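Local coordinates for protein AA9 family lytic polysaccharide monooxygenase cel61B (Hypocrea jecorina, PDB 2VTC) that cleaves cellulose and related polysaccharides by copper-dependent oxidation of glycosidic bonds, yielding C1 or C4 oxidised products, at residues F36-Y41 with E59-G64; Y116-S121 with N173-H178. All blocks are in the same frame, centred on the assembly; numbering follows the deposited sequence.

Contact 1. Residues F36-Y41 with E59-G64; sequences FILDYY and EDLDLG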
loop_
_atom_site.group_PDB
_atom_site.type_symbol
_atom_site.label_atom_id
_atom_site.label_comp_id
_atom_site.label_asym_id
_atom_site.label_seq_id
_atom_site.Cartn_x
_atom_site.Cartn_y
_atom_site.Cartn_z
ATOM N N PHE A 36 -1.627 -6.454 -10.559
ATOM C CA PHE A 36 -2.008 -5.645 -11.703
ATOM C C PHE A 36 -0.754 -5.024 -12.313
ATOM O O PHE A 36 0.058 -4.408 -11.600
ATOM C CB PHE A 36 -3.009 -4.544 -11.334
ATOM C CG PHE A 36 -3.481 -3.740 -12.514
ATOM C CD1 PHE A 36 -4.537 -4.206 -13.323
ATOM C CD2 PHE A 36 -2.881 -2.531 -12.843
ATOM C CE1 PHE A 36 -4.979 -3.454 -14.410
ATOM C CE2 PHE A 36 -3.315 -1.776 -13.937
ATOM C CZ PHE A 36 -4.373 -2.260 -14.733
ATOM N N ILE A 37 -0.597 -5.185 -13.621
ATOM C CA ILE A 37 0.511 -4.553 -14.343
ATOM C C ILE A 37 0.014 -3.553 -15.383
ATOM O O ILE A 37 -1.103 -3.654 -15.893
ATOM C CB ILE A 37 1.447 -5.608 -14.991
ATOM C CG1 ILE A 37 0.691 -6.424 -16.056
ATOM C CG2 ILE A 37 2.052 -6.496 -13.917
ATOM C CD1 ILE A 37 1.529 -7.511 -16.750
ATOM N N LEU A 38 0.856 -2.584 -15.714
ATOM C CA LEU A 38 0.478 -1.537 -16.650
ATOM C C LEU A 38 0.018 -2.047 -18.039
ATOM O O LEU A 38 -0.830 -1.412 -18.675
ATOM C CB LEU A 38 1.632 -0.540 -16.801
ATOM C CG LEU A 38 1.321 0.794 -17.481
ATOM C CD1 LEU A 38 0.180 1.548 -16.797
ATOM C CD2 LEU A 38 2.613 1.638 -17.529
ATOM N N ASP A 39 0.579 -3.170 -18.496
ATOM C CA ASP A 39 0.174 -3.797 -19.770
ATOM C C ASP A 39 -1.328 -4.085 -19.855
ATOM O O ASP A 39 -1.936 -3.939 -20.922
ATOM C CB ASP A 39 0.965 -5.083 -20.032
ATOM C CG ASP A 39 2.386 -4.805 -20.515
ATOM O OD1 ASP A 39 2.694 -3.628 -20.819
ATOM O OD2 ASP A 39 3.195 -5.760 -20.582
ATOM N N TYR A 40 -1.914 -4.469 -18.724
ATOM C CA TYR A 40 -3.353 -4.736 -18.635
ATOM C C TYR A 40 -4.215 -3.495 -18.873
ATOM O O TYR A 40 -5.331 -3.603 -19.398
ATOM C CB TYR A 40 -3.707 -5.330 -17.274
ATOM C CG TYR A 40 -3.032 -6.635 -16.905
ATOM C CD1 TYR A 40 -2.389 -7.447 -17.867
ATOM C CD2 TYR A 40 -3.076 -7.093 -15.590
ATOM C CE1 TYR A 40 -1.782 -8.649 -17.494
ATOM C CE2 TYR A 40 -2.478 -8.273 -15.212
ATOM C CZ TYR A 40 -1.837 -9.061 -16.162
ATOM O OH TYR A 40 -1.246 -10.237 -15.763
ATOM N N TYR A 41 -3.729 -2.321 -18.468
ATOM C CA TYR A 41 -4.454 -1.088 -18.742
ATOM C C TYR A 41 -4.599 -0.902 -20.247
ATOM O O TYR A 41 -5.651 -0.488 -20.733
ATOM C CB TYR A 41 -3.783 0.148 -18.116
ATOM C CG TYR A 41 -4.342 1.440 -18.661
ATOM C CD1 TYR A 41 -5.464 2.031 -18.083
ATOM C CD2 TYR A 41 -3.784 2.055 -19.792
ATOM C CE1 TYR A 41 -6.002 3.189 -18.591
ATOM C CE2 TYR A 41 -4.323 3.234 -20.313
ATOM C CZ TYR A 41 -5.431 3.792 -19.713
ATOM O OH TYR A 41 -5.983 4.960 -20.193
ATOM N N GLU A 59 -5.049 3.763 -12.989
ATOM C CA GLU A 59 -4.809 4.433 -14.269
ATOM C C GLU A 59 -3.690 5.468 -14.250
ATOM O O GLU A 59 -3.745 6.427 -15.028
ATOM C CB GLU A 59 -6.106 5.107 -14.769
ATOM C CG GLU A 59 -7.256 4.123 -15.016
ATOM C CD GLU A 59 -8.441 4.730 -15.739
ATOM O OE1 GLU A 59 -8.654 5.956 -15.680
ATOM O OE2 GLU A 59 -9.186 3.952 -16.354
ATOM N N ASP A 60 -2.717 5.320 -13.342
ATOM C CA ASP A 60 -1.511 6.175 -13.416
ATOM C C ASP A 60 -0.482 5.542 -14.362
ATOM O O ASP A 60 0.210 4.578 -14.020
ATOM C CB ASP A 60 -0.926 6.455 -12.023
ATOM C CG ASP A 60 0.120 7.559 -12.052
ATOM O OD1 ASP A 60 0.997 7.486 -12.951
ATOM O OD2 ASP A 60 0.036 8.478 -11.198
ATOM N N LEU A 61 -0.406 6.090 -15.573
ATOM C CA LEU A 61 0.264 5.415 -16.695
ATOM C C LEU A 61 1.814 5.440 -16.647
ATOM O O LEU A 61 2.503 4.802 -17.456
ATOM C CB LEU A 61 -0.298 5.948 -18.031
ATOM C CG LEU A 61 -1.831 6.002 -18.182
ATOM C CD1 LEU A 61 -2.233 6.212 -19.641
ATOM C CD2 LEU A 61 -2.465 4.723 -17.679
ATOM N N ASP A 62 2.337 6.113 -15.631
ATOM C CA ASP A 62 3.777 6.273 -15.420
ATOM C C ASP A 62 4.235 5.521 -14.180
ATOM O O ASP A 62 5.436 5.481 -13.845
ATOM C CB ASP A 62 4.060 7.746 -15.187
ATOM C CG ASP A 62 3.475 8.622 -16.263
ATOM O OD1 ASP A 62 3.764 8.371 -17.454
ATOM O OD2 ASP A 62 2.744 9.572 -15.909
ATOM N N LEU A 63 3.265 4.962 -13.465
ATOM C CA LEU A 63 3.512 4.351 -12.171
ATOM C C LEU A 63 3.929 5.430 -11.151
ATOM O O LEU A 63 4.765 5.180 -10.272
ATOM C CB LEU A 63 4.525 3.199 -12.295
ATOM C CG LEU A 63 4.293 2.167 -13.411
ATOM C CD1 LEU A 63 5.298 1.041 -13.322
ATOM C CD2 LEU A 63 2.857 1.583 -13.354
ATOM N N GLY A 64 3.293 6.592 -11.278
ATOM C CA GLY A 64 3.484 7.784 -10.426
ATOM C C GLY A 64 2.771 7.725 -9.086
ATOM O O GLY A 64 2.539 6.640 -8.555
#
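Leu61 lays its CD2 methyl over one face of the Tyr41 ring, 3.5 Å from the centroid and 11° off the normal, a CH-pi contact. On its CE1 side the ring meets the aliphatic part of Glu59 obliquely, CG lying 3.9 Å from Tyr41 CE1; the glutamate chain crosses the tyrosine at about a right angle, and its carboxylate is hydrogen-bonded to Tyr57 and Asn81. Tyr41 gets there with CG anti to the backbone N (chi1 167°), which swings the ring off the helix toward the loop. With an alanine here, Leu61 would probably lose the surface under its methyls and be left free to turn. One helical turn earlier, Leu38 sets CD2 against the carbonyl O of Leu61 (3.2 Å), and the same CD2 methyl lies 4.2 Å from Leu63 CD2. Behind these leucines, Asp60 OD1 accepts from Asp62 N (3.3 Å) and, from above the carboxylate plane, from Gly64 N (3.0 Å), fixing the bend that presents Leu61 and Leu63. The result is a surface loop built on an Asx turn overlapping the type I beta turn from Asp60 to Leu63, packed apolarly against the start of helix 38-47.

Contact 2. Residues Y116-S121 with N173-H178; sequences YVVECS and NYVFRH
Tyr116, Val117, Val118 and Glu119 pair with Arg177, Phe176, Val175 and Tyr174 as antiparallel neighbours in the beta-sandwich of the AA9 fold, the strand axes 4.6 Å apart. Backbone bonds come in two reciprocal sets, Tyr116 with Arg177 and Val118 with Val175, and Cys120 N extends the ladder to Asn173 O at 2.9 Å. Between them lie the non-hydrogen-bonded pairs, where CA-H groups approach carbonyls, as Tyr174 CA does Val118 O at 3.1 Å.

Apolar packing occupies both faces. On one, Val117 CG2, anti to the backbone N, sits over the face of the Phe176 ring, 3.8 Å from its centroid, and also meets Tyr174 CB; Ile137 of the adjoining strand touches both Val117 and Phe176. On the other, Val118 CG1 abuts Val175 CB at 3.6 Å, and Val175 CG2 packs on the sulfur of Cys120, which is disulfide-bonded to Cys124.

Among polar side chains, Arg177 runs extended beside Tyr116, whose CE2 meets NH1 at the guanidinium edge (3.4 Å), the planes 67° apart. Its buried guanidinium has a salt bridge to Glu179 and bonds to the carbonyls of Ile76 and Val77. Glu119 CB and CG cross obliquely at CE1 of the Tyr174 ring (CB at 3.6 Å), whose hydroxyl also bonds Arg170 O. One water bridges the two side chains, donating to Glu119 OE1 and, in the plane of the ring, to Tyr174 OH, each at 2.8 Å.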
loop_
_atom_site.group_PDB
_atom_site.type_symbol
_atom_site.label_atom_id
_atom_site.label_comp_id
_atom_site.label_asym_id
_atom_site.label_seq_id
_atom_site.Cartn_x
_atom_site.Cartn_y
_atom_site.Cartn_z
ATOM N N TYR A 116 -1.778 -1.207 5.353
ATOM C CA TYR A 116 -3.075 -1.199 6.055
ATOM C C TYR A 116 -3.917 -2.375 5.562
ATOM O O TYR A 116 -3.663 -2.938 4.472
ATOM C CB TYR A 116 -3.844 0.099 5.755
ATOM C CG TYR A 116 -3.144 1.394 6.140
ATOM C CD1 TYR A 116 -3.406 2.026 7.354
ATOM C CD2 TYR A 116 -2.230 2.003 5.258
ATOM C CE1 TYR A 116 -2.752 3.215 7.717
ATOM C CE2 TYR A 116 -1.579 3.182 5.602
ATOM C CZ TYR A 116 -1.853 3.791 6.821
ATOM O OH TYR A 116 -1.227 4.982 7.154
ATOM N N VAL A 117 -4.947 -2.701 6.345
ATOM C CA VAL A 117 -5.960 -3.692 5.935
ATOM C C VAL A 117 -7.367 -3.152 6.210
ATOM O O VAL A 117 -7.555 -2.361 7.117
ATOM C CB VAL A 117 -5.720 -5.058 6.629
ATOM C CG1 VAL A 117 -5.862 -4.946 8.133
ATOM C CG2 VAL A 117 -6.617 -6.172 6.035
ATOM N N VAL A 118 -8.312 -3.541 5.362
ATOM C CA VAL A 118 -9.717 -3.197 5.538
ATOM C C VAL A 118 -10.572 -4.431 5.205
ATOM O O VAL A 118 -10.257 -5.197 4.282
ATOM C CB VAL A 118 -10.136 -2.063 4.599
ATOM C CG1 VAL A 118 -10.189 -2.560 3.192
ATOM C CG2 VAL A 118 -11.491 -1.547 4.966
ATOM N N GLU A 119 -11.676 -4.591 5.935
ATOM C CA GLU A 119 -12.640 -5.643 5.610
ATOM C C GLU A 119 -13.687 -5.177 4.585
ATOM O O GLU A 119 -14.057 -4.001 4.544
ATOM C CB GLU A 119 -13.312 -6.164 6.890
ATOM C CG GLU A 119 -14.119 -7.456 6.643
ATOM C CD GLU A 119 -14.810 -8.005 7.897
ATOM O OE1 GLU A 119 -14.596 -7.480 9.010
ATOM O OE2 GLU A 119 -15.578 -8.988 7.727
ATOM N N CYS A 120 -14.176 -6.113 3.773
ATOM C CA CYS A 120 -15.222 -5.831 2.798
ATOM C C CYS A 120 -16.544 -6.390 3.273
ATOM O O CYS A 120 -16.570 -7.489 3.840
ATOM C CB CYS A 120 -14.907 -6.474 1.449
ATOM S SG CYS A 120 -13.334 -5.853 0.735
ATOM N N SER A 121 -17.603 -5.621 3.040
ATOM C CA SER A 121 -18.967 -6.145 3.184
ATOM C C SER A 121 -19.269 -6.827 1.859
ATOM O O SER A 121 -19.347 -6.164 0.834
ATOM C CB SER A 121 -19.949 -5.011 3.420
ATOM O OG SER A 121 -21.274 -5.540 3.458
ATOM N N ASN A 173 -13.188 -11.356 4.001
ATOM C CA ASN A 173 -12.714 -10.810 2.737
ATOM C C ASN A 173 -12.070 -9.459 3.034
ATOM O O ASN A 173 -12.723 -8.570 3.582
ATOM C CB ASN A 173 -13.868 -10.630 1.760
ATOM C CG ASN A 173 -14.472 -11.952 1.305
ATOM O OD1 ASN A 173 -13.771 -12.955 1.110
ATOM N ND2 ASN A 173 -15.787 -11.949 1.117
ATOM N N TYR A 174 -10.785 -9.317 2.705
ATOM C CA TYR A 174 -10.057 -8.075 3.041
ATOM C C TYR A 174 -9.308 -7.512 1.832
ATOM O O TYR A 174 -9.043 -8.224 0.839
ATOM C CB TYR A 174 -9.025 -8.323 4.162
ATOM C CG TYR A 174 -9.607 -8.842 5.461
ATOM C CD1 TYR A 174 -10.062 -7.957 6.449
ATOM C CD2 TYR A 174 -9.697 -10.213 5.706
ATOM C CE1 TYR A 174 -10.603 -8.413 7.654
ATOM C CE2 TYR A 174 -10.242 -10.689 6.913
ATOM C CZ TYR A 174 -10.688 -9.786 7.872
ATOM O OH TYR A 174 -11.228 -10.217 9.064
ATOM N N VAL A 175 -9.000 -6.218 1.943
ATOM C CA VAL A 175 -8.116 -5.532 1.020
ATOM C C VAL A 175 -6.899 -5.090 1.823
ATOM O O VAL A 175 -7.027 -4.550 2.938
ATOM C CB VAL A 175 -8.799 -4.288 0.402
ATOM C CG1 VAL A 175 -7.912 -3.660 -0.670
ATOM C CG2 VAL A 175 -10.125 -4.683 -0.288
ATOM N N PHE A 176 -5.723 -5.292 1.231
ATOM C CA PHE A 176 -4.463 -4.816 1.832
ATOM C C PHE A 176 -3.938 -3.634 1.018
ATOM O O PHE A 176 -3.867 -3.716 -0.211
ATOM C CB PHE A 176 -3.435 -5.942 1.876
ATOM C CG PHE A 176 -3.742 -6.967 2.902
ATOM C CD1 PHE A 176 -3.121 -6.947 4.144
ATOM C CD2 PHE A 176 -4.729 -7.917 2.656
ATOM C CE1 PHE A 176 -3.426 -7.900 5.118
ATOM C CE2 PHE A 176 -5.073 -8.863 3.633
ATOM C CZ PHE A 176 -4.414 -8.865 4.869
ATOM N N ARG A 177 -3.625 -2.530 1.701
ATOM C CA ARG A 177 -3.179 -1.299 1.054
ATOM C C ARG A 177 -1.742 -1.047 1.493
ATOM O O ARG A 177 -1.510 -0.661 2.637
ATOM C CB ARG A 177 -4.106 -0.135 1.438
ATOM C CG ARG A 177 -3.773 1.252 0.897
ATOM C CD ARG A 177 -4.705 2.269 1.544
ATOM N NE ARG A 177 -4.429 3.602 1.006
ATOM C CZ ARG A 177 -3.412 4.369 1.425
ATOM N NH1 ARG A 177 -2.596 3.953 2.422
ATOM N NH2 ARG A 177 -3.218 5.558 0.835
ATOM N N HIS A 178 -0.813 -1.315 0.563
ATOM C CA HIS A 178 0.633 -1.257 0.806
ATOM C C HIS A 178 1.162 0.050 0.196
ATOM O O HIS A 178 0.887 0.325 -0.988
ATOM C CB HIS A 178 1.278 -2.480 0.146
ATOM C CG HIS A 178 2.777 -2.517 0.251
ATOM N ND1 HIS A 178 3.448 -2.508 1.459
ATOM C CD2 HIS A 178 3.729 -2.594 -0.711
ATOM C CE1 HIS A 178 4.755 -2.554 1.231
ATOM N NE2 HIS A 178 4.950 -2.605 -0.074
HETATM O O HOH W 1 -12.608 -8.455 10.741
HETATM O O HOH W 2 -15.602 -10.431 5.294
HETATM O O HOH W 3 -17.451 -10.207 3.254
#

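In the fold
The two contacts sit at different levels of one domain, their centres 21 Å apart and their nearest atoms about 10 Å. Contact 2 is a buried pair of strands in the mixed sheet, contact 1 a surface helix and loop, of which Leu63 approaches the metal site, which here holds nickel in place of the catalytic copper. Contact 1 is the nearer: the side chain of Leu63 comes within about 5 Å of that of the copper ligand His20 and about 8 Å of the nickel, and its backbone bonds to Gly21, next to His20. From contact 2, the side chain of Arg177 lies about 9 Å from that of Tyr195, another metal ligand, on strand 193-204, which pairs directly with strand 172-182.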